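Local atomic coordinates of angiotensin-converting enzyme (Anopheles gambiae, PDB entry 6S1Y), a protein that is a zinc metallopeptidase of the angiotensin-converting enzyme family, which probably removes short C-terminal fragments, mainly dipeptides, from peptide substrates. Residues E204-D209 with E564-A569; D208-Q213 with R496-Y501. All blocks are in the same frame, centred on the assembly; numbering follows the deposited sequence.

Overall arrangement
Of the parts involved, helix 203-233 comes first along the chain; it supplies one side of both contacts, which share D208 and D209. Contact 2 closes the shorter loop: helix 495-514 returns after 282 residues, a span that includes the zinc-binding helices 349-368 and 381-395. Contact 1 closes the longer one, when the loop between helices 554-562 and 570-575 reaches the start of helix 203-233. The smaller loop lies within the larger. Their centres are 7 Å apart and V207 of contact 1 packs on F498 of contact 2. Together they tie helix 203-233 and the loop before helix 570-575 to the helix that brings Y497 to the ligand.

Contact 1. Residues E204-D209 with E564-A569; sequences EQQVDD and ERKMSA
M567 reaches the flank of helix 203-233 with its terminal methyl CE, which lies 4.0 Å from CB of Q206 and 4.3 Å from CG2 of V207. CG of M567 is anti to the backbone N (chi1 168°) and the next torsion is also extended; the bend comes at the last one (chi3 88°), turning the methyl. V207 meets it with one branch although its side chain sets out away from the loop.

Q206 bridges to the loop through a water. Its CG stands beside the backbone N (chi1 -62°) and the chain is extended beyond it; the water donates to Q206 OE1 (2.6 Å) and to the carbonyl O of M567 (2.6 Å). NE2 is bonded back to T202 OG1; the chains of Q206 and K566 cross at about a right angle, and K566 NZ, swung inward by a bend at chi4, stays 4.2 Å from NE2 of Q206 without a bond. The loop is also held by Q506, which bonds K566 O and S568 N, while M567 rests on V502 and I503 of helix 495-514. S568 OG accepts from D570 N, a side-chain N-cap before helix 570-575 within the largely helical ACE-type peptidase fold.

Contact 2. Residues D208-Q213 with R496-Y501; sequences DDVIEQ and RYFVSY. With KSN ((2~{S})-2-[[(4~{S})-4-azanyl-5-oxidanyl-5-oxidanylidene-pentanoyl]amino]pentanedioic acid), chain H.
The ring of F498 points from helix 495-514 at helix 203-233 and ends between V210 and I211. In the plane of the ring, at its edge, sits CD1 of I211, 3.7 Å from CE2 of F498. CG1 of I211 and CG1 of V210 approach obliquely, the latter 3.8 Å from CZ of F498. On helix 495-514, facing away from this contact, the ring of Y497 has CG of R496 over one face, 3.4 Å above the plane and offset toward the rim, and N01 of the γ-glutamyl dipeptide KSN lies over the opposite face. Carboxylate oxygen O15 of KSN is at the edge, in plane, and accepts a hydrogen bond of 2.7 Å from Y497 OH.

F498 gains its reach from chi1 of -177°, which places CG anti to the backbone N. I211 starts off to the side of the other helix; its chain then turns at chi2 to bring CD1 to the ring.

The pairing is helix-on-helix packing in the α-helical core of an ACE-type zinc peptidase, with no hydrogen bond across it. Helix 495-514 packs against helix 203-233 with F498 and presents Y497 to the ligand pocket, where Y497 also touches the zinc ligand E385.

Y436 of helix 431-447 touches both I211 and F498, adding a third helix to the cluster. Around Y497, the rings of Y494 and H487 meet it at about 45° and 90°, and Y494 OH bonds the same ligand.

Contact 1. Residues E204-D209 with E564-A569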
loop_
_atom_site.group_PDB
_atom_site.type_symbol
_atom_site.label_atom_id
_atom_site.label_comp_id
_atom_site.label_asym_id
_atom_site.label_seq_id
_atom_site.Cartn_x
_atom_site.Cartn_y
_atom_site.Cartn_z
ATOM N N GLU A 204 1.055 -6.215 -17.648
ATOM C CA GLU A 204 2.323 -5.508 -17.498
ATOM C C GLU A 204 2.374 -4.297 -18.425
ATOM O O GLU A 204 2.846 -3.225 -18.032
ATOM C CB GLU A 204 3.498 -6.434 -17.761
ATOM C CG GLU A 204 4.804 -5.754 -17.469
ATOM C CD GLU A 204 5.936 -6.721 -17.323
ATOM O OE1 GLU A 204 5.705 -7.923 -17.583
ATOM O OE2 GLU A 204 7.048 -6.267 -16.936
ATOM N N GLN A 205 1.842 -4.428 -19.644
ATOM C CA GLN A 205 1.857 -3.307 -20.573
ATOM C C GLN A 205 0.909 -2.207 -20.114
ATOM O O GLN A 205 1.213 -1.019 -20.247
ATOM C CB GLN A 205 1.483 -3.784 -21.977
ATOM C CG GLN A 205 1.640 -2.710 -23.041
ATOM C CD GLN A 205 3.086 -2.260 -23.188
ATOM O OE1 GLN A 205 3.971 -3.064 -23.525
ATOM N NE2 GLN A 205 3.332 -0.969 -22.929
ATOM N N GLN A 206 -0.245 -2.578 -19.576
ATOM C CA GLN A 206 -1.187 -1.571 -19.111
ATOM C C GLN A 206 -0.564 -0.683 -18.053
ATOM O O GLN A 206 -0.844 0.523 -17.990
ATOM C CB GLN A 206 -2.439 -2.245 -18.567
ATOM C CG GLN A 206 -3.178 -3.068 -19.621
ATOM C CD GLN A 206 -4.485 -3.610 -19.090
ATOM O OE1 GLN A 206 -5.196 -2.928 -18.331
ATOM N NE2 GLN A 206 -4.799 -4.847 -19.459
ATOM N N VAL A 207 0.299 -1.261 -17.211
ATOM C CA VAL A 207 0.924 -0.499 -16.132
ATOM C C VAL A 207 1.962 0.465 -16.689
ATOM O O VAL A 207 2.035 1.629 -16.273
ATOM C CB VAL A 207 1.533 -1.473 -15.107
ATOM C CG1 VAL A 207 2.483 -0.728 -14.207
ATOM C CG2 VAL A 207 0.420 -2.140 -14.296
ATOM N N ASP A 208 2.785 -0.007 -17.634
ATOM C CA ASP A 208 3.675 0.889 -18.371
ATOM C C ASP A 208 2.885 2.015 -19.038
ATOM O O ASP A 208 3.313 3.173 -19.040
ATOM C CB ASP A 208 4.461 0.110 -19.429
ATOM C CG ASP A 208 5.413 -0.926 -18.838
ATOM O OD1 ASP A 208 5.658 -0.953 -17.602
ATOM O OD2 ASP A 208 5.940 -1.738 -19.633
ATOM N N ASP A 209 1.729 1.709 -19.615
ATOM C CA ASP A 209 0.969 2.766 -20.275
ATOM C C ASP A 209 0.464 3.802 -19.278
ATOM O O ASP A 209 0.415 4.995 -19.593
ATOM C CB ASP A 209 -0.209 2.186 -21.048
ATOM C CG ASP A 209 0.223 1.345 -22.220
ATOM O OD1 ASP A 209 1.428 1.366 -22.585
ATOM O OD2 ASP A 209 -0.660 0.655 -22.770
ATOM N N GLU A 564 -17.739 0.177 -16.095
ATOM C CA GLU A 564 -16.586 -0.051 -16.940
ATOM C C GLU A 564 -15.931 -1.350 -16.501
ATOM O O GLU A 564 -16.107 -1.810 -15.370
ATOM C CB GLU A 564 -15.596 1.106 -16.854
ATOM C CG GLU A 564 -16.114 2.408 -17.438
ATOM C CD GLU A 564 -15.201 3.574 -17.119
ATOM O OE1 GLU A 564 -14.639 3.600 -15.984
ATOM O OE2 GLU A 564 -15.055 4.450 -18.003
ATOM N N ARG A 565 -15.174 -1.935 -17.415
ATOM C CA ARG A 565 -14.553 -3.227 -17.181
ATOM C C ARG A 565 -13.036 -3.169 -17.283
ATOM O O ARG A 565 -12.391 -4.221 -17.307
ATOM C CB ARG A 565 -15.119 -4.252 -18.166
ATOM C CG ARG A 565 -16.650 -4.327 -18.125
ATOM C CD ARG A 565 -17.213 -5.253 -19.187
ATOM N NE ARG A 565 -16.417 -6.468 -19.335
ATOM C CZ ARG A 565 -16.532 -7.538 -18.549
ATOM N NH1 ARG A 565 -17.406 -7.556 -17.545
ATOM N NH2 ARG A 565 -15.764 -8.590 -18.765
ATOM N N LYS A 566 -12.439 -1.979 -17.320
ATOM C CA LYS A 566 -10.988 -1.891 -17.416
ATOM C C LYS A 566 -10.436 -0.820 -16.483
ATOM O O LYS A 566 -11.096 0.174 -16.170
ATOM C CB LYS A 566 -10.556 -1.634 -18.869
ATOM C CG LYS A 566 -10.656 -2.901 -19.729
ATOM C CD LYS A 566 -10.218 -2.693 -21.174
ATOM C CE LYS A 566 -9.834 -4.025 -21.849
ATOM N NZ LYS A 566 -8.529 -4.602 -21.346
ATOM N N MET A 567 -9.225 -1.078 -15.996
ATOM C CA MET A 567 -8.437 -0.044 -15.340
ATOM C C MET A 567 -8.096 1.050 -16.348
ATOM O O MET A 567 -7.672 0.766 -17.477
ATOM C CB MET A 567 -7.166 -0.662 -14.766
ATOM C CG MET A 567 -6.110 0.309 -14.291
ATOM S SD MET A 567 -4.717 -0.575 -13.523
ATOM C CE MET A 567 -3.658 -0.896 -14.951
ATOM N N SER A 568 -8.304 2.298 -15.942
ATOM C CA SER A 568 -8.056 3.428 -16.820
ATOM C C SER A 568 -7.581 4.597 -15.986
ATOM O O SER A 568 -8.112 4.842 -14.901
ATOM C CB SER A 568 -9.299 3.841 -17.601
ATOM O OG SER A 568 -9.042 5.037 -18.317
ATOM N N ALA A 569 -6.562 5.295 -16.493
ATOM C CA ALA A 569 -6.048 6.502 -15.855
ATOM C C ALA A 569 -6.886 7.741 -16.138
ATOM O O ALA A 569 -6.500 8.830 -15.689
ATOM C CB ALA A 569 -4.615 6.769 -16.315
HETATM O O HOH W 1 -5.511 -0.334 -18.363
#

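Contact 2. Residues D208-Q213 with R496-Y501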
loop_
_atom_site.group_PDB
_atom_site.type_symbol
_atom_site.label_atom_id
_atom_site.label_comp_id
_atom_site.label_asym_id
_atom_site.label_seq_id
_atom_site.Cartn_x
_atom_site.Cartn_y
_atom_site.Cartn_z
ATOM N N ASP A 208 2.785 -0.007 -17.634
ATOM C CA ASP A 208 3.675 0.889 -18.371
ATOM C C ASP A 208 2.885 2.015 -19.038
ATOM O O ASP A 208 3.313 3.173 -19.040
ATOM C CB ASP A 208 4.461 0.110 -19.429
ATOM C CG ASP A 208 5.413 -0.926 -18.838
ATOM O OD1 ASP A 208 5.658 -0.953 -17.602
ATOM O OD2 ASP A 208 5.940 -1.738 -19.633
ATOM N N ASP A 209 1.729 1.709 -19.615
ATOM C CA ASP A 209 0.969 2.766 -20.275
ATOM C C ASP A 209 0.464 3.802 -19.278
ATOM O O ASP A 209 0.415 4.995 -19.593
ATOM C CB ASP A 209 -0.209 2.186 -21.048
ATOM C CG ASP A 209 0.223 1.345 -22.220
ATOM O OD1 ASP A 209 1.428 1.366 -22.585
ATOM O OD2 ASP A 209 -0.660 0.655 -22.770
ATOM N N VAL A 210 0.065 3.380 -18.072
ATOM C CA VAL A 210 -0.389 4.363 -17.094
ATOM C C VAL A 210 0.776 5.240 -16.644
ATOM O O VAL A 210 0.632 6.462 -16.497
ATOM C CB VAL A 210 -1.078 3.671 -15.903
ATOM C CG1 VAL A 210 -1.332 4.666 -14.805
ATOM C CG2 VAL A 210 -2.385 3.007 -16.374
ATOM N N ILE A 211 1.950 4.642 -16.437
ATOM C CA ILE A 211 3.118 5.424 -16.024
ATOM C C ILE A 211 3.430 6.499 -17.054
ATOM O O ILE A 211 3.763 7.634 -16.697
ATOM C CB ILE A 211 4.333 4.512 -15.798
ATOM C CG1 ILE A 211 4.323 3.961 -14.375
ATOM C CG2 ILE A 211 5.621 5.287 -16.015
ATOM C CD1 ILE A 211 4.552 5.039 -13.270
ATOM N N GLU A 212 3.316 6.171 -18.347
ATOM C CA GLU A 212 3.623 7.164 -19.367
ATOM C C GLU A 212 2.584 8.273 -19.414
ATOM O O GLU A 212 2.928 9.414 -19.732
ATOM C CB GLU A 212 3.754 6.495 -20.743
ATOM C CG GLU A 212 4.188 7.462 -21.859
ATOM C CD GLU A 212 5.460 8.264 -21.524
ATOM O OE1 GLU A 212 6.353 7.763 -20.777
ATOM O OE2 GLU A 212 5.543 9.413 -22.004
ATOM N N GLN A 213 1.319 7.974 -19.098
ATOM C CA GLN A 213 0.305 9.030 -19.078
ATOM C C GLN A 213 0.460 9.928 -17.861
ATOM O O GLN A 213 0.167 11.120 -17.928
ATOM C CB GLN A 213 -1.101 8.439 -19.072
ATOM C CG GLN A 213 -1.455 7.601 -20.283
ATOM C CD GLN A 213 -2.823 6.984 -20.134
ATOM O OE1 GLN A 213 -3.834 7.663 -20.301
ATOM N NE2 GLN A 213 -2.869 5.712 -19.768
ATOM N N ARG A 496 -0.041 -4.108 -6.128
ATOM C CA ARG A 496 -1.376 -3.846 -5.581
ATOM C C ARG A 496 -1.607 -2.355 -5.330
ATOM O O ARG A 496 -2.718 -1.847 -5.545
ATOM C CB ARG A 496 -1.575 -4.621 -4.272
ATOM C CG ARG A 496 -0.506 -4.362 -3.215
ATOM C CD ARG A 496 -0.624 -5.330 -2.031
ATOM N NE ARG A 496 -0.375 -6.719 -2.405
ATOM C CZ ARG A 496 -0.516 -7.749 -1.569
ATOM N NH1 ARG A 496 -0.883 -7.528 -0.327
ATOM N NH2 ARG A 496 -0.293 -9.000 -1.979
ATOM N N TYR A 497 -0.576 -1.635 -4.849
ATOM C CA TYR A 497 -0.778 -0.230 -4.498
ATOM C C TYR A 497 -0.781 0.654 -5.743
ATOM O O TYR A 497 -1.542 1.618 -5.822
ATOM C CB TYR A 497 0.283 0.220 -3.491
ATOM C CG TYR A 497 0.329 -0.629 -2.226
ATOM C CD1 TYR A 497 -0.591 -0.433 -1.181
ATOM C CD2 TYR A 497 1.282 -1.622 -2.072
ATOM C CE1 TYR A 497 -0.547 -1.208 -0.036
ATOM C CE2 TYR A 497 1.319 -2.411 -0.935
ATOM C CZ TYR A 497 0.403 -2.200 0.076
ATOM O OH TYR A 497 0.461 -2.969 1.216
ATOM N N PHE A 498 0.011 0.309 -6.752
ATOM C CA PHE A 498 -0.075 1.009 -8.027
ATOM C C PHE A 498 -1.474 0.879 -8.624
ATOM O O PHE A 498 -2.098 1.871 -9.029
ATOM C CB PHE A 498 0.982 0.449 -8.998
ATOM C CG PHE A 498 1.018 1.157 -10.324
ATOM C CD1 PHE A 498 0.116 0.834 -11.328
ATOM C CD2 PHE A 498 1.945 2.158 -10.566
ATOM C CE1 PHE A 498 0.150 1.497 -12.555
ATOM C CE2 PHE A 498 1.984 2.821 -11.780
ATOM C CZ PHE A 498 1.073 2.488 -12.776
ATOM N N VAL A 499 -1.985 -0.346 -8.693
ATOM C CA VAL A 499 -3.321 -0.563 -9.238
ATOM C C VAL A 499 -4.352 0.197 -8.419
ATOM O O VAL A 499 -5.218 0.893 -8.966
ATOM C CB VAL A 499 -3.622 -2.072 -9.292
ATOM C CG1 VAL A 499 -5.024 -2.335 -9.777
ATOM C CG2 VAL A 499 -2.653 -2.745 -10.220
ATOM N N SER A 500 -4.263 0.095 -7.091
ATOM C CA SER A 500 -5.164 0.844 -6.221
ATOM C C SER A 500 -5.172 2.333 -6.539
ATOM O O SER A 500 -6.227 2.970 -6.569
ATOM C CB SER A 500 -4.759 0.653 -4.764
ATOM O OG SER A 500 -5.482 1.566 -3.963
ATOM N N TYR A 501 -3.992 2.928 -6.698
ATOM C CA TYR A 501 -3.928 4.376 -6.879
ATOM C C TYR A 501 -4.513 4.807 -8.220
ATOM O O TYR A 501 -4.988 5.940 -8.333
ATOM C CB TYR A 501 -2.490 4.865 -6.692
ATOM C CG TYR A 501 -2.219 5.259 -5.254
ATOM C CD1 TYR A 501 -2.286 4.318 -4.234
ATOM C CD2 TYR A 501 -1.934 6.575 -4.910
ATOM C CE1 TYR A 501 -2.068 4.665 -2.910
ATOM C CE2 TYR A 501 -1.709 6.934 -3.566
ATOM C CZ TYR A 501 -1.794 5.972 -2.582
ATOM O OH TYR A 501 -1.579 6.305 -1.276
HETATM C C10 KSN H . 0.531 -6.547 5.010
HETATM C C13 KSN H . -1.514 -2.503 3.972
HETATM C C17 KSN H . 3.003 1.975 2.447
HETATM C C02 KSN H . 1.493 2.092 2.207
HETATM C C03 KSN H . 0.651 0.885 2.644
HETATM C C04 KSN H . 1.264 -0.050 3.673
HETATM C C05 KSN H . 0.471 -0.193 4.998
HETATM C C07 KSN H . -0.114 -2.679 4.610
HETATM C C08 KSN H . 0.063 -4.005 5.338
HETATM C C09 KSN H . 0.054 -5.219 4.390
HETATM N N01 KSN H . 1.221 2.328 0.785
HETATM N N06 KSN H . -0.118 -1.466 5.438
HETATM O O11 KSN H . 1.223 -6.528 6.075
HETATM O O12 KSN H . 0.255 -7.670 4.462
HETATM O O14 KSN H . -2.444 -2.045 4.693
HETATM O O15 KSN H . -1.735 -2.758 2.773
HETATM O O16 KSN H . 0.390 0.749 5.729
HETATM O O18 KSN H . 3.447 2.328 3.573
HETATM O O19 KSN H . 3.831 1.559 1.593
#